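Local coordinates for IMC sub-compartment protein ISP1 (Toxoplasma gondii, PDB 4CHM) that is critical for replication of the parasite, probably acting at the inner membrane complex during daughter-cell formation, and adopts a pleckstrin homology fold, at residues L62-H70 and K112-K123. Sequence-based numbering, arbitrary orientation.
With SO4 (sulfate ion), chain E.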
loop_
_atom_site.group_PDB
_atom_site.type_symbol
_atom_site.label_atom_id
_atom_site.label_comp_id
_atom_site.label_asym_id
_atom_site.label_seq_id
_atom_site.Cartn_x
_atom_site.Cartn_y
_atom_site.Cartn_z
ATOM N N LEU A 62 9.662 -7.366 -2.979
ATOM C CA LEU A 62 8.905 -7.752 -1.794
ATOM C C LEU A 62 9.821 -7.938 -0.595
ATOM O O LEU A 62 9.421 -7.756 0.564
ATOM C CB LEU A 62 8.163 -9.048 -2.062
ATOM C CG LEU A 62 6.725 -9.013 -1.614
ATOM C CD1 LEU A 62 6.016 -7.849 -2.282
ATOM C CD2 LEU A 62 6.063 -10.327 -1.966
ATOM N N SER A 63 11.044 -8.352 -0.873
ATOM C CA SER A 63 11.956 -8.680 0.176
ATOM C C SER A 63 12.544 -7.401 0.785
ATOM O O SER A 63 13.135 -7.447 1.851
ATOM C CB SER A 63 13.046 -9.624 -0.337
ATOM O OG SER A 63 13.734 -9.054 -1.441
ATOM N N ASP A 64 12.291 -6.250 0.157
ATOM C CA ASP A 64 12.707 -4.969 0.740
ATOM C C ASP A 64 11.608 -4.319 1.586
ATOM O O ASP A 64 11.780 -3.232 2.116
ATOM C CB ASP A 64 13.160 -3.999 -0.355
ATOM C CG ASP A 64 13.769 -2.734 0.209
ATOM O OD1 ASP A 64 14.530 -2.830 1.186
ATOM O OD2 ASP A 64 13.459 -1.637 -0.291
ATOM N N ILE A 65 10.463 -4.964 1.662
ATOM C CA ILE A 65 9.369 -4.425 2.420
ATOM C C ILE A 65 9.377 -5.082 3.781
ATOM O O ILE A 65 8.938 -6.204 3.935
ATOM C CB ILE A 65 8.015 -4.636 1.719
ATOM C CG1 ILE A 65 7.994 -3.879 0.386
ATOM C CG2 ILE A 65 6.880 -4.120 2.613
ATOM C CD1 ILE A 65 6.994 -4.439 -0.620
ATOM N N LYS A 66 9.958 -4.374 4.739
ATOM C CA LYS A 66 10.198 -4.862 6.071
ATOM C C LYS A 66 8.881 -4.940 6.866
ATOM O O LYS A 66 8.697 -5.838 7.679
ATOM C CB LYS A 66 11.166 -3.898 6.757
ATOM C CG LYS A 66 11.694 -4.324 8.111
ATOM C CD LYS A 66 12.549 -3.190 8.686
ATOM C CE LYS A 66 12.471 -3.111 10.205
ATOM N NZ LYS A 66 12.769 -4.429 10.831
ATOM N N ALA A 67 7.971 -4.005 6.620
ATOM C CA ALA A 67 6.753 -3.890 7.453
ATOM C C ALA A 67 5.686 -3.080 6.716
ATOM O O ALA A 67 6.016 -2.202 5.929
ATOM C CB ALA A 67 7.084 -3.214 8.787
ATOM N N LEU A 68 4.439 -3.255 7.072
ATOM C CA LEU A 68 3.420 -2.382 6.597
ATOM C C LEU A 68 2.850 -1.593 7.735
ATOM O O LEU A 68 2.393 -2.141 8.675
ATOM C CB LEU A 68 2.326 -3.121 5.849
ATOM C CG LEU A 68 2.711 -4.022 4.710
ATOM C CD1 LEU A 68 1.738 -5.142 4.583
ATOM C CD2 LEU A 68 2.925 -3.313 3.410
ATOM N N LEU A 69 2.867 -0.279 7.595
ATOM C CA LEU A 69 2.250 0.612 8.556
ATOM C C LEU A 69 0.798 0.849 8.137
ATOM O O LEU A 69 0.542 1.380 7.070
ATOM C CB LEU A 69 3.008 1.937 8.569
ATOM C CG LEU A 69 4.532 1.902 8.675
ATOM C CD1 LEU A 69 5.145 3.262 8.969
ATOM C CD2 LEU A 69 4.963 0.892 9.712
ATOM N N HIS A 70 -0.149 0.404 8.951
ATOM C CA HIS A 70 -1.560 0.609 8.652
ATOM C C HIS A 70 -2.445 1.205 9.749
ATOM O O HIS A 70 -3.423 1.841 9.447
ATOM C CB HIS A 70 -2.183 -0.670 8.117
ATOM C CG HIS A 70 -2.096 -1.817 9.064
ATOM N ND1 HIS A 70 -3.177 -2.272 9.776
ATOM C CD2 HIS A 70 -1.050 -2.591 9.432
ATOM C CE1 HIS A 70 -2.809 -3.289 10.526
ATOM N NE2 HIS A 70 -1.522 -3.494 10.347
ATOM N N LYS A 112 -7.701 -0.623 1.413
ATOM C CA LYS A 112 -6.587 -0.427 2.301
ATOM C C LYS A 112 -6.458 -1.702 3.143
ATOM O O LYS A 112 -5.400 -2.246 3.258
ATOM C CB LYS A 112 -6.872 0.777 3.204
ATOM C CG LYS A 112 -5.797 1.186 4.197
ATOM C CD LYS A 112 -5.627 0.176 5.313
ATOM C CE LYS A 112 -5.635 0.805 6.684
ATOM N NZ LYS A 112 -6.962 1.157 7.211
ATOM N N THR A 113 -7.576 -2.186 3.665
ATOM C CA THR A 113 -7.575 -3.359 4.510
ATOM C C THR A 113 -7.158 -4.617 3.778
ATOM O O THR A 113 -6.318 -5.336 4.256
ATOM C CB THR A 113 -8.935 -3.600 5.183
ATOM O OG1 THR A 113 -9.315 -2.461 5.924
ATOM C CG2 THR A 113 -8.848 -4.750 6.095
ATOM N N CYS A 114 -7.706 -4.830 2.591
ATOM C CA CYS A 114 -7.317 -5.986 1.748
ATOM C C CYS A 114 -5.869 -6.003 1.385
ATOM O O CYS A 114 -5.293 -7.069 1.255
ATOM C CB CYS A 114 -8.131 -6.044 0.450
ATOM S SG CYS A 114 -9.821 -6.551 0.701
ATOM N N PHE A 115 -5.313 -4.830 1.079
ATOM C CA PHE A 115 -3.917 -4.750 0.706
ATOM C C PHE A 115 -3.019 -5.303 1.779
ATOM O O PHE A 115 -1.998 -5.962 1.474
ATOM C CB PHE A 115 -3.488 -3.314 0.417
ATOM C CG PHE A 115 -2.082 -3.211 -0.139
ATOM C CD1 PHE A 115 -1.793 -3.684 -1.425
ATOM C CD2 PHE A 115 -1.090 -2.587 0.566
ATOM C CE1 PHE A 115 -0.519 -3.534 -1.984
ATOM C CE2 PHE A 115 0.219 -2.498 0.052
ATOM C CZ PHE A 115 0.492 -2.960 -1.232
ATOM N N VAL A 116 -3.297 -4.929 3.024
ATOM C CA VAL A 116 -2.464 -5.390 4.154
ATOM C C VAL A 116 -2.452 -6.920 4.234
ATOM O O VAL A 116 -1.388 -7.529 4.295
ATOM C CB VAL A 116 -2.889 -4.736 5.506
ATOM C CG1 VAL A 116 -2.193 -5.402 6.684
ATOM C CG2 VAL A 116 -2.544 -3.240 5.490
ATOM N N ASP A 117 -3.613 -7.536 4.134
ATOM C CA ASP A 117 -3.726 -8.988 4.099
ATOM C C ASP A 117 -3.062 -9.635 2.904
ATOM O O ASP A 117 -2.348 -10.577 3.057
ATOM C CB ASP A 117 -5.179 -9.391 4.105
ATOM C CG ASP A 117 -5.879 -8.980 5.351
ATOM O OD1 ASP A 117 -5.347 -9.204 6.426
ATOM O OD2 ASP A 117 -6.946 -8.422 5.255
ATOM N N LEU A 118 -3.272 -9.098 1.719
ATOM C CA LEU A 118 -2.674 -9.644 0.523
ATOM C C LEU A 118 -1.148 -9.597 0.549
ATOM O O LEU A 118 -0.505 -10.517 0.128
ATOM C CB LEU A 118 -3.187 -8.909 -0.710
ATOM C CG LEU A 118 -2.610 -9.352 -2.045
ATOM C CD1 LEU A 118 -2.955 -10.788 -2.346
ATOM C CD2 LEU A 118 -3.010 -8.440 -3.179
ATOM N N LEU A 119 -0.591 -8.502 1.019
ATOM C CA LEU A 119 0.841 -8.347 1.099
ATOM C C LEU A 119 1.447 -9.344 2.069
ATOM O O LEU A 119 2.475 -9.912 1.831
ATOM C CB LEU A 119 1.190 -6.939 1.482
ATOM C CG LEU A 119 2.103 -6.211 0.531
ATOM C CD1 LEU A 119 3.528 -6.561 0.826
ATOM C CD2 LEU A 119 1.784 -6.457 -0.916
ATOM N N LYS A 120 0.757 -9.557 3.166
ATOM C CA LYS A 120 1.156 -10.545 4.104
ATOM C C LYS A 120 1.144 -11.908 3.432
ATOM O O LYS A 120 2.061 -12.653 3.611
ATOM C CB LYS A 120 0.240 -10.510 5.323
ATOM C CG LYS A 120 0.779 -9.579 6.391
ATOM C CD LYS A 120 -0.125 -9.353 7.583
ATOM C CE LYS A 120 0.292 -8.058 8.250
ATOM N NZ LYS A 120 0.127 -7.986 9.722
ATOM N N LYS A 121 0.115 -12.198 2.657
ATOM C CA LYS A 121 0.034 -13.475 1.998
ATOM C C LYS A 121 1.176 -13.669 1.007
ATOM O O LYS A 121 1.830 -14.664 1.053
ATOM C CB LYS A 121 -1.324 -13.640 1.317
ATOM C CG LYS A 121 -2.338 -14.443 2.119
ATOM C CD LYS A 121 -3.770 -14.323 1.598
ATOM C CE LYS A 121 -4.298 -15.647 1.048
ATOM N NZ LYS A 121 -5.665 -15.984 1.550
ATOM N N LEU A 122 1.477 -12.682 0.186
ATOM C CA LEU A 122 2.576 -12.798 -0.765
ATOM C C LEU A 122 3.923 -12.967 -0.080
ATOM O O LEU A 122 4.746 -13.763 -0.485
ATOM C CB LEU A 122 2.630 -11.577 -1.653
ATOM C CG LEU A 122 1.424 -11.312 -2.523
ATOM C CD1 LEU A 122 1.547 -9.948 -3.130
ATOM C CD2 LEU A 122 1.333 -12.359 -3.597
ATOM N N LYS A 123 4.128 -12.205 0.974
ATOM C CA LYS A 123 5.338 -12.298 1.817
ATOM C C LYS A 123 5.473 -13.669 2.491
ATOM O O LYS A 123 6.538 -14.277 2.453
ATOM C CB LYS A 123 5.370 -11.186 2.877
ATOM C CG LYS A 123 5.962 -9.867 2.377
ATOM C CD LYS A 123 6.275 -8.905 3.519
ATOM C CE LYS A 123 7.638 -9.198 4.144
ATOM N NZ LYS A 123 8.752 -9.182 3.132
HETATM S S SO4 E . 0.451 -5.441 12.775
HETATM O O1 SO4 E . -0.493 -5.933 13.810
HETATM O O2 SO4 E . 0.815 -4.070 13.087
HETATM O O3 SO4 E . -0.205 -5.505 11.443
HETATM O O4 SO4 E . 1.641 -6.285 12.742
HETATM O O HOH W 1 -6.216 3.037 10.010
#
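Leu68 and Leu119 form the tight middle of this contact: Leu68 CD1 lies 3.6 Å from Leu119 CB, and the two side chains cross at about a right angle. Leu68 sets CG anti to its own carbonyl carbon, and CD2 reaches past Leu119 toward the Phe115 ring, which it meets obliquely. Leu119 CD1 also touches the ends of Leu62 and Ile65, while Leu62 CD2 packs 3.7 Å from Leu122 CB. This apolar row ends in a direct polar grip on one side and only indirect links on the other. Lys123, bent at its last two torsions, brings NZ to Leu62 O (3.0 Å) and Ile65 O (3.1 Å). Leu62 O thus serves two donors, since Ile65 N reaches it from the opposite face of the carbonyl plane. At the other end His70 still packs on Val116, CB against CG2 at 3.7 Å and one ring face over CG1, a CH-pi contact 11° off the normal. The loose side is the polar rim beyond: in the ring plane His70 NE2 donates to sulfate O3 at 2.6 Å, nearly straight at 172°, and exposed Lys120 and Gln74 share this ion, probably acquired from the crystallisation liquor. A water donating to His70 O accepts only weakly from Lys112 NZ, whose main partner is Glu88 O. Strand 65-69 and helix segment 112-123 run nearly antiparallel (158°), axes 10.0 Å apart. Helix 109-125, the C-terminal helix of the PH fold, packs here between edge strand 65-69, strand 90-95 beside Leu68 and Val116, Tyr42 of strand 35-43 beside Leu62 and Leu122, and helix 10-22 against Phe115.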